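Local coordinates for hypothetical protein SO0527 (Shewanella oneidensis, PDB 2BBE) that is of unknown function but belongs to the antibiotic biosynthesis monooxygenase family and may act as a monooxygenase, at residues Gln12-Val17 with Thr102-Ile107; Ala18-Lys23 with Glu96-Glu101; Ile48-Asn53 with Phe64-Val69. All coordinates share one frame; numbering follows the deposited sequence. Where two conformers were deposited one is given.

Contact 1 of 3, residues Gln12-Val17 with Thr102-Ile107; sequences QQIVCV and TYHQVI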
loop_
_atom_site.group_PDB
_atom_site.type_symbol
_atom_site.label_atom_id
_atom_site.label_comp_id
_atom_site.label_asym_id
_atom_site.label_seq_id
_atom_site.Cartn_x
_atom_site.Cartn_y
_atom_site.Cartn_z
ATOM N N GLN A 12 16.918 3.482 2.526
ATOM C CA GLN A 12 16.584 4.592 1.630
ATOM C C GLN A 12 15.220 5.223 1.930
ATOM O O GLN A 12 15.123 6.433 2.147
ATOM C CB GLN A 12 16.653 4.169 0.144
ATOM C CG GLN A 12 16.257 5.306 -0.810
ATOM C CD GLN A 12 16.085 4.872 -2.260
ATOM O OE1 GLN A 12 16.876 4.070 -2.767
ATOM N NE2 GLN A 12 15.044 5.418 -2.945
ATOM N N GLN A 13 14.166 4.411 1.890
ATOM C CA GLN A 13 12.802 4.936 2.039
ATOM C C GLN A 13 12.566 5.440 3.455
ATOM O O GLN A 13 13.186 4.952 4.413
ATOM C CB GLN A 13 11.767 3.884 1.624
ATOM C CG GLN A 13 11.855 3.547 0.123
ATOM C CD GLN A 13 10.882 2.467 -0.275
ATOM O OE1 GLN A 13 9.786 2.388 0.277
ATOM N NE2 GLN A 13 11.270 1.626 -1.232
ATOM N N ILE A 14 11.695 6.435 3.582
ATOM C CA ILE A 14 11.496 7.099 4.861
ATOM C C ILE A 14 10.043 6.959 5.258
ATOM O O ILE A 14 9.128 7.303 4.482
ATOM C CB ILE A 14 11.880 8.613 4.804
ATOM C CG1 ILE A 14 13.404 8.777 4.578
ATOM C CG2 ILE A 14 11.410 9.345 6.077
ATOM C CD1 ILE A 14 14.278 8.268 5.740
ATOM N N VAL A 15 9.840 6.432 6.454
ATOM C CA VAL A 15 8.502 6.313 7.034
ATOM C C VAL A 15 8.349 7.408 8.094
ATOM O O VAL A 15 9.301 7.706 8.814
ATOM C CB VAL A 15 8.271 4.886 7.623
ATOM C CG1 VAL A 15 7.013 4.839 8.566
ATOM C CG2 VAL A 15 8.111 3.861 6.464
ATOM N N CYS A 16 7.178 8.023 8.171
ATOM C CA CYS A 16 6.926 8.993 9.237
ATOM C C CYS A 16 5.574 8.758 9.861
ATOM O O CYS A 16 4.568 8.526 9.151
ATOM C CB CYS A 16 7.017 10.447 8.717
ATOM S SG CYS A 16 6.680 11.718 9.983
ATOM N N VAL A 17 5.540 8.802 11.190
ATOM C CA VAL A 17 4.280 8.786 11.922
ATOM C C VAL A 17 4.196 10.094 12.711
ATOM O O VAL A 17 5.084 10.397 13.515
ATOM C CB VAL A 17 4.158 7.574 12.872
ATOM C CG1 VAL A 17 2.832 7.642 13.660
ATOM C CG2 VAL A 17 4.239 6.240 12.073
ATOM N N THR A 102 10.390 9.681 12.643
ATOM C CA THR A 102 10.719 9.078 11.336
ATOM C C THR A 102 11.408 7.742 11.539
ATOM O O THR A 102 12.013 7.498 12.601
ATOM C CB THR A 102 11.609 9.999 10.449
ATOM O OG1 THR A 102 12.868 10.194 11.104
ATOM C CG2 THR A 102 10.912 11.356 10.211
ATOM N N TYR A 103 11.304 6.884 10.526
ATOM C CA TYR A 103 11.715 5.501 10.610
ATOM C C TYR A 103 12.294 5.023 9.273
ATOM O O TYR A 103 12.023 5.631 8.225
ATOM C CB TYR A 103 10.477 4.641 10.845
ATOM C CG TYR A 103 9.763 4.807 12.166
ATOM C CD1 TYR A 103 8.737 5.763 12.328
ATOM C CD2 TYR A 103 10.053 3.952 13.234
ATOM C CE1 TYR A 103 8.034 5.868 13.552
ATOM C CE2 TYR A 103 9.373 4.060 14.461
ATOM C CZ TYR A 103 8.366 5.013 14.606
ATOM O OH TYR A 103 7.687 5.099 15.805
ATOM N N HIS A 104 13.053 3.923 9.326
ATOM C CA HIS A 104 13.322 3.054 8.175
ATOM C C HIS A 104 12.524 1.767 8.348
ATOM O O HIS A 104 12.386 1.241 9.474
ATOM C CB HIS A 104 14.804 2.685 8.089
ATOM C CG HIS A 104 15.678 3.825 7.677
ATOM N ND1 HIS A 104 16.759 4.232 8.420
ATOM C CD2 HIS A 104 15.631 4.641 6.598
ATOM C CE1 HIS A 104 17.351 5.246 7.816
ATOM N NE2 HIS A 104 16.678 5.521 6.715
ATOM N N GLN A 105 12.040 1.237 7.232
ATOM C CA GLN A 105 11.245 0.028 7.256
ATOM C C GLN A 105 12.147 -1.183 7.366
ATOM O O GLN A 105 13.231 -1.208 6.779
ATOM C CB GLN A 105 10.340 -0.068 6.022
ATOM C CG GLN A 105 9.277 -1.188 6.135
ATOM C CD GLN A 105 8.392 -1.318 4.887
ATOM O OE1 GLN A 105 8.539 -0.571 3.916
ATOM N NE2 GLN A 105 7.494 -2.279 4.909
ATOM N N VAL A 106 11.699 -2.157 8.159
ATOM C CA VAL A 106 12.345 -3.470 8.297
ATOM C C VAL A 106 11.573 -4.503 7.456
ATOM O O VAL A 106 10.390 -4.774 7.716
ATOM C CB VAL A 106 12.355 -3.958 9.780
ATOM C CG1 VAL A 106 13.060 -5.354 9.915
ATOM C CG2 VAL A 106 12.989 -2.923 10.678
ATOM N N ILE A 107 12.256 -5.077 6.471
ATOM C CA ILE A 107 11.679 -6.082 5.586
ATOM C C ILE A 107 12.031 -7.481 6.080
ATOM O O ILE A 107 13.210 -7.824 6.196
ATOM C CB ILE A 107 12.181 -5.881 4.115
ATOM C CG1 ILE A 107 11.908 -4.427 3.640
ATOM C CG2 ILE A 107 11.521 -6.894 3.163
ATOM C CD1 ILE A 107 10.382 -4.104 3.444
HETATM O O HOH W 1 12.647 2.359 4.745
#

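Contact 2 of 3, residues Ala18-Lys23 with Glu96-Glu101; sequences ASFLSK and ESFHVE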
loop_
_atom_site.group_PDB
_atom_site.type_symbol
_atom_site.label_atom_id
_atom_site.label_comp_id
_atom_site.label_asym_id
_atom_site.label_seq_id
_atom_site.Cartn_x
_atom_site.Cartn_y
_atom_site.Cartn_z
ATOM N N ALA A 18 3.147 10.868 12.473
ATOM C CA ALA A 18 3.008 12.193 13.105
ATOM C C ALA A 18 1.621 12.261 13.743
ATOM O O ALA A 18 0.599 12.254 13.033
ATOM C CB ALA A 18 3.198 13.319 12.028
ATOM N N SER A 19 1.581 12.295 15.078
ATOM C CA SER A 19 0.321 12.267 15.809
ATOM C C SER A 19 0.100 13.611 16.450
ATOM O O SER A 19 1.056 14.245 16.936
ATOM C CB SER A 19 0.294 11.170 16.888
ATOM O OG SER A 19 1.332 11.351 17.851
ATOM N N PHE A 20 -1.159 14.031 16.460
ATOM C CA PHE A 20 -1.556 15.334 16.981
ATOM C C PHE A 20 -2.726 15.169 17.912
ATOM O O PHE A 20 -3.744 14.576 17.531
ATOM C CB PHE A 20 -1.930 16.273 15.829
ATOM C CG PHE A 20 -0.824 16.440 14.827
ATOM C CD1 PHE A 20 0.178 17.396 15.034
ATOM C CD2 PHE A 20 -0.734 15.580 13.725
ATOM C CE1 PHE A 20 1.235 17.526 14.131
ATOM C CE2 PHE A 20 0.308 15.700 12.825
ATOM C CZ PHE A 20 1.296 16.676 13.018
ATOM N N LEU A 21 -2.579 15.681 19.138
ATOM C CA LEU A 21 -3.673 15.633 20.115
ATOM C C LEU A 21 -4.395 16.970 20.128
ATOM O O LEU A 21 -3.822 17.975 20.565
ATOM C CB LEU A 21 -3.131 15.348 21.520
ATOM C CG LEU A 21 -4.187 15.149 22.621
ATOM C CD1 LEU A 21 -4.957 13.816 22.423
ATOM C CD2 LEU A 21 -3.518 15.183 23.982
ATOM N N SER A 22 -5.647 16.997 19.674
ATOM C CA SER A 22 -6.357 18.271 19.598
ATOM C C SER A 22 -6.666 18.812 21.007
ATOM O O SER A 22 -6.738 18.058 21.992
ATOM C CB SER A 22 -7.646 18.169 18.771
ATOM O OG SER A 22 -8.683 17.635 19.564
ATOM N N LYS A 23 -6.811 20.129 21.093
ATOM C CA LYS A 23 -7.427 20.754 22.268
ATOM C C LYS A 23 -8.911 20.352 22.345
ATOM O O LYS A 23 -9.491 19.906 21.340
ATOM C CB LYS A 23 -7.301 22.281 22.171
ATOM C CG LYS A 23 -5.843 22.776 22.141
ATOM C CD LYS A 23 -5.748 24.284 21.888
ATOM C CE LYS A 23 -4.289 24.777 22.108
ATOM N NZ LYS A 23 -4.179 26.225 22.547
ATOM N N GLU A 96 -3.000 20.457 21.402
ATOM C CA GLU A 96 -2.460 20.478 22.767
ATOM C C GLU A 96 -1.003 20.001 22.792
ATOM O O GLU A 96 -0.130 20.619 23.442
ATOM C CB GLU A 96 -3.308 19.575 23.670
ATOM C CG GLU A 96 -2.787 19.454 25.095
ATOM C CD GLU A 96 -3.721 18.674 25.990
ATOM O OE1 GLU A 96 -4.942 18.938 25.960
ATOM O OE2 GLU A 96 -3.235 17.783 26.731
ATOM N N SER A 97 -0.742 18.897 22.092
ATOM C CA SER A 97 0.581 18.287 22.050
ATOM C C SER A 97 0.648 17.399 20.812
ATOM O O SER A 97 -0.397 17.035 20.241
ATOM C CB SER A 97 0.874 17.469 23.318
ATOM O OG SER A 97 -0.157 16.520 23.555
ATOM N N PHE A 98 1.872 17.043 20.410
ATOM C CA PHE A 98 2.052 16.259 19.203
ATOM C C PHE A 98 3.348 15.473 19.298
ATOM O O PHE A 98 4.138 15.678 20.211
ATOM C CB PHE A 98 2.023 17.166 17.951
ATOM C CG PHE A 98 3.233 18.077 17.811
ATOM C CD1 PHE A 98 3.368 19.225 18.600
ATOM C CD2 PHE A 98 4.228 17.782 16.881
ATOM C CE1 PHE A 98 4.494 20.073 18.467
ATOM C CE2 PHE A 98 5.361 18.615 16.739
ATOM C CZ PHE A 98 5.485 19.775 17.531
ATOM N N HIS A 99 3.549 14.554 18.365
ATOM C CA HIS A 99 4.799 13.816 18.291
ATOM C C HIS A 99 5.067 13.452 16.844
ATOM O O HIS A 99 4.168 13.013 16.130
ATOM C CB HIS A 99 4.741 12.543 19.148
ATOM C CG HIS A 99 6.050 11.819 19.232
ATOM N ND1 HIS A 99 7.018 12.142 20.162
ATOM C CD2 HIS A 99 6.559 10.801 18.501
ATOM C CE1 HIS A 99 8.066 11.353 20.005
ATOM N NE2 HIS A 99 7.816 10.527 19.003
ATOM N N VAL A 100 6.303 13.647 16.403
ATOM C CA VAL A 100 6.666 13.269 15.042
ATOM C C VAL A 100 7.840 12.302 15.160
ATOM O O VAL A 100 8.790 12.566 15.913
ATOM C CB VAL A 100 7.101 14.493 14.196
ATOM C CG1 VAL A 100 7.625 14.034 12.804
ATOM C CG2 VAL A 100 5.961 15.516 14.060
ATOM N N GLU A 101 7.772 11.172 14.462
ATOM C CA GLU A 101 8.876 10.217 14.475
ATOM C C GLU A 101 9.125 9.709 13.067
ATOM O O GLU A 101 8.182 9.338 12.380
ATOM C CB GLU A 101 8.555 9.011 15.377
ATOM C CG GLU A 101 9.810 8.147 15.689
ATOM C CD GLU A 101 10.004 7.911 17.194
ATOM O OE1 GLU A 101 9.103 8.275 17.988
ATOM O OE2 GLU A 101 11.048 7.343 17.581
#

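Contact 3 of 3, residues Ile48-Asn53 with Phe64-Val69; sequences IRYELN and FVEKFV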
loop_
_atom_site.group_PDB
_atom_site.type_symbol
_atom_site.label_atom_id
_atom_site.label_comp_id
_atom_site.label_asym_id
_atom_site.label_seq_id
_atom_site.Cartn_x
_atom_site.Cartn_y
_atom_site.Cartn_z
ATOM N N ILE A 48 4.993 8.348 -1.310
ATOM C CA ILE A 48 4.480 6.970 -1.527
ATOM C C ILE A 48 3.141 6.780 -0.832
ATOM O O ILE A 48 2.206 6.205 -1.402
ATOM C CB ILE A 48 5.488 5.886 -1.024
ATOM C CG1 ILE A 48 6.803 5.956 -1.814
ATOM C CG2 ILE A 48 4.876 4.452 -1.044
ATOM C CD1 ILE A 48 7.966 5.119 -1.159
ATOM N N ARG A 49 3.045 7.314 0.385
ATOM C CA ARG A 49 1.902 7.121 1.246
ATOM C C ARG A 49 1.713 8.352 2.107
ATOM O O ARG A 49 2.681 8.933 2.645
ATOM C CB ARG A 49 2.097 5.870 2.147
ATOM C CG ARG A 49 1.026 5.656 3.169
ATOM C CD ARG A 49 1.333 4.446 4.100
ATOM N NE ARG A 49 1.554 3.215 3.334
ATOM C CZ ARG A 49 2.254 2.169 3.775
ATOM N NH1 ARG A 49 2.814 2.199 4.983
ATOM N NH2 ARG A 49 2.379 1.088 3.021
ATOM N N TYR A 50 0.458 8.752 2.249
ATOM C CA TYR A 50 0.115 9.874 3.132
ATOM C C TYR A 50 -1.310 9.711 3.636
ATOM O O TYR A 50 -2.269 10.255 3.049
ATOM C CB TYR A 50 0.287 11.178 2.362
ATOM C CG TYR A 50 0.380 12.422 3.203
ATOM C CD1 TYR A 50 1.457 12.624 4.090
ATOM C CD2 TYR A 50 -0.570 13.421 3.064
ATOM C CE1 TYR A 50 1.567 13.804 4.845
ATOM C CE2 TYR A 50 -0.470 14.618 3.798
ATOM C CZ TYR A 50 0.596 14.787 4.682
ATOM O OH TYR A 50 0.666 15.960 5.376
ATOM N N GLU A 51 -1.445 8.947 4.717
ATOM C CA GLU A 51 -2.744 8.487 5.179
ATOM C C GLU A 51 -3.074 9.113 6.523
ATOM O O GLU A 51 -2.250 9.095 7.442
ATOM C CB GLU A 51 -2.746 6.964 5.313
ATOM C CG GLU A 51 -2.563 6.257 3.973
ATOM C CD GLU A 51 -2.467 4.752 4.132
ATOM O OE1 GLU A 51 -2.573 4.245 5.278
ATOM O OE2 GLU A 51 -2.293 4.076 3.097
ATOM N N LEU A 52 -4.280 9.669 6.616
ATOM C CA LEU A 52 -4.776 10.287 7.847
ATOM C C LEU A 52 -5.691 9.317 8.616
ATOM O O LEU A 52 -6.424 8.528 8.012
ATOM C CB LEU A 52 -5.533 11.584 7.500
ATOM C CG LEU A 52 -5.918 12.521 8.658
ATOM C CD1 LEU A 52 -4.670 12.973 9.478
ATOM C CD2 LEU A 52 -6.693 13.729 8.097
ATOM N N ASN A 53 -5.638 9.381 9.945
ATOM C CA ASN A 53 -6.279 8.388 10.807
ATOM C C ASN A 53 -6.799 9.071 12.077
ATOM O O ASN A 53 -6.119 9.951 12.647
ATOM C CB ASN A 53 -5.266 7.296 11.201
ATOM C CG ASN A 53 -4.536 6.688 9.992
ATOM O OD1 ASN A 53 -3.494 7.199 9.533
ATOM N ND2 ASN A 53 -5.090 5.626 9.466
ATOM N N PHE A 64 -1.046 11.082 11.095
ATOM C CA PHE A 64 -0.610 10.758 9.748
ATOM C C PHE A 64 0.360 9.573 9.744
ATOM O O PHE A 64 1.300 9.512 10.548
ATOM C CB PHE A 64 0.103 11.971 9.078
ATOM C CG PHE A 64 -0.798 12.807 8.200
ATOM C CD1 PHE A 64 -1.426 12.245 7.077
ATOM C CD2 PHE A 64 -0.993 14.165 8.475
ATOM C CE1 PHE A 64 -2.253 13.026 6.255
ATOM C CE2 PHE A 64 -1.803 14.947 7.653
ATOM C CZ PHE A 64 -2.448 14.376 6.566
ATOM N N VAL A 65 0.142 8.664 8.799
ATOM C CA VAL A 65 1.053 7.561 8.525
ATOM C C VAL A 65 1.573 7.781 7.109
ATOM O O VAL A 65 0.790 7.819 6.141
ATOM C CB VAL A 65 0.321 6.202 8.658
ATOM C CG1 VAL A 65 1.185 5.039 8.059
ATOM C CG2 VAL A 65 -0.035 5.965 10.156
ATOM N N GLU A 66 2.889 7.961 6.995
ATOM C CA GLU A 66 3.479 8.490 5.771
ATOM C C GLU A 66 4.645 7.630 5.303
ATOM O O GLU A 66 5.286 6.951 6.124
ATOM C CB GLU A 66 4.012 9.925 6.015
ATOM C CG GLU A 66 3.089 10.849 6.836
ATOM C CD GLU A 66 3.734 12.209 7.164
ATOM O OE1 GLU A 66 4.833 12.520 6.643
ATOM O OE2 GLU A 66 3.123 12.983 7.943
ATOM N N LYS A 67 4.927 7.704 4.000
ATOM C CA LYS A 67 6.121 7.081 3.406
ATOM C C LYS A 67 6.568 7.882 2.186
ATOM O O LYS A 67 5.743 8.304 1.361
ATOM C CB LYS A 67 5.870 5.605 3.036
ATOM C CG LYS A 67 7.151 4.764 2.875
ATOM C CD LYS A 67 6.885 3.322 2.361
ATOM C CE LYS A 67 6.228 2.405 3.403
ATOM N NZ LYS A 67 6.046 0.958 2.904
ATOM N N PHE A 68 7.880 8.096 2.085
ATOM C CA PHE A 68 8.511 8.863 1.006
ATOM C C PHE A 68 9.672 8.070 0.430
ATOM O O PHE A 68 10.262 7.224 1.115
ATOM C CB PHE A 68 9.008 10.235 1.515
ATOM C CG PHE A 68 7.898 11.118 1.987
ATOM C CD1 PHE A 68 7.438 11.030 3.307
ATOM C CD2 PHE A 68 7.271 12.005 1.097
ATOM C CE1 PHE A 68 6.366 11.829 3.748
ATOM C CE2 PHE A 68 6.202 12.798 1.515
ATOM C CZ PHE A 68 5.749 12.711 2.836
ATOM N N VAL A 69 9.986 8.327 -0.840
ATOM C CA VAL A 69 10.999 7.532 -1.541
ATOM C C VAL A 69 12.389 7.638 -0.881
ATOM O O VAL A 69 13.208 6.722 -0.983
ATOM C CB VAL A 69 11.065 7.893 -3.053
ATOM C CG1 VAL A 69 9.733 7.552 -3.746
ATOM C CG2 VAL A 69 11.410 9.346 -3.247
HETATM O O HOH W 2 4.226 4.082 6.408
HETATM O O HOH W 3 3.030 15.998 7.159
#

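Contact 1 of 3, residues Gln12-Val17 with Thr102-Ile107
Val15 and Tyr103 form an antiparallel, hydrogen-bonded pair where strand 8-22 meets strand 95-107, one of the two outermost strands of the sheet within this chain. Two backbone bonds close the ring. Val15 N gives its hydrogen to Tyr103 O at 2.9 Å, almost straight at 171°. Tyr103 N returns one to Val15 O at 2.8 Å, more bent. On the face of this pair Val15 CB lies 3.9 Å from Tyr103 CB. Tyr103 CG, anti to the carbonyl carbon (chi1 -67°), sends the ring toward Val17, where CE1 comes 4.1 Å from Val17 CG2. Cys16 and Thr102 make the next, non-hydrogen-bonded pair on the other face, near Phe74 of helix 71-78.

The short segments are far from strictly antiparallel, their directions 134° apart. Toward Gln12 the edge of the His104 ring takes over, CD2 standing 3.3 Å from Gln13 O in the ring plane, while Ile14 CD1 lies 3.8 Å from His104 NE2. Where direct backbone pairing stops, water 1 bridges the strands, donating to Gln13 O and accepting from Gln105 N. A sulfate ion lies close to the His104 side chain. Tyr103 OH bonds to Thr63 OG1 of the second subunit, and residues 103-106 pair with a strand of that subunit: the continuous intersubunit sheet is consistent with the dimeric alpha/beta barrel of this family.

Contact 2 of 3, residues Ala18-Lys23 with Glu96-Glu101
Phe20 and Phe98 meet as a non-hydrogen-bonded antiparallel pair, Phe20 CD1 lying 3.5 Å from Phe98 CB. The touch is made by one ring and the root of the other: Phe98 holds CG between its backbone N and carbonyl carbon (chi1 70°), and its ring leads away from the neighbouring strand. Ala18 CB and Val100 CG2 continue the same face more loosely at 4.1 Å.

On the face of Leu21 and Ser97, Leu21 CD2 is 3.6 Å from Ser97 OG. The Leu21 side chain also runs alongside that of Glu96, both pointing the same way, so the aliphatic Leu21 CD2 comes near the carboxylate. At the end of the ladder Lys23 CG packs 3.7 Å from Glu96 N.

The backbone fixes this register. Ser19 and His99 exchange two bonds of 2.9 Å between Ser19 N and His99 O and between His99 N and Ser19 O. Leu21 N then bonds to Ser97 O, but Leu21 O receives Glu96 N at 2.7 Å. Because Glu96 and Ser97 both face Leu21, this is a classic beta bulge, placed near the start of strand 95-107, where the chain turns a corner at Glu96.

Further out, His99 NE2 donates to Glu101 OE1 at 2.8 Å. The oxygen lies close to the imidazole plane but is approached on its anti side, the donor well out of the carboxylate plane. Glu101 is held in turn by Arg61 and Ser55 of the second subunit. Behind Phe20 stand Leu30 and Leu34 of helix 27-35, while Tyr86 of helix 81-94 meets its ring edge-to-face.

Contact 3 of 3, residues Ile48-Asn53 with Phe64-Val69
Tyr50 and Phe64 lie in an offset stack, ring centroids 4.0 Å apart and planes turned 20° against each other, across the antiparallel hairpin of strands 47-55 and 61-68. Leu52 covers the opposite face of Phe64: its CD1 sits 3.8 Å from the ring centroid, 4° off the normal, a CH-pi contact that leaves Phe64 sandwiched. With CG anti to the backbone N (chi1 -162°), the Tyr50 ring is laid between Phe64 at its face and Glu66 at its edge, Glu66 CD being 3.6 Å from Tyr50 CE1. Water 3 joins Tyr50 OH to Glu66 OE2.

The face of Arg49, Glu51, Val65 and Lys67 is largely charged. In one of its two conformers Lys67 lays CE over the Arg49 guanidinium, with NZ 3.7 Å from Arg49 NH2. Glu51 of the second subunit probably offsets these like charges: it makes a salt bridge with Arg49 and a long, weak ion pair with Lys67 NZ, which also bonds to Gln105 OE1.

Backbone pairing is regular at Glu51 and Val65, but Lys67 O accepts both Ile48 N at 2.8 Å and Arg49 N at 3.0 Å from the same side of its plane, a classic beta bulge. Ile48 CG1 packs 3.9 Å from Val69 CG1. Helix 38-42 covers the aromatic face, Ile38 touching Tyr50, Leu52 and Phe64, beside Leu34 of helix 27-35; strand 8-22 flanks strand 61-68 on its far side.

All three contacts belong to one antiparallel sheet, whose order is 47-55, 61-68, 8-22, 95-107. Contacts 1 and 2 are consecutive parts of the same strand pair, centres about 19 Å apart, and join where Val17 N meets Glu101 O. Contact 3 is part of the hairpin on the other side of strand 8-22, its centre about 11 Å from that of contact 1 and 16 Å from that of contact 2. Probable backbone bonds from Phe68 N, Glu66 N and Phe64 N to Ile14 O, Cys16 O and Ala18 O connect them. Along the chain contact 3 nests inside contact 2, and contact 2 inside contact 1. Residues 103-106 and 52-53, on the outermost strands, pair with the second subunit, continuing the sheet across the interface.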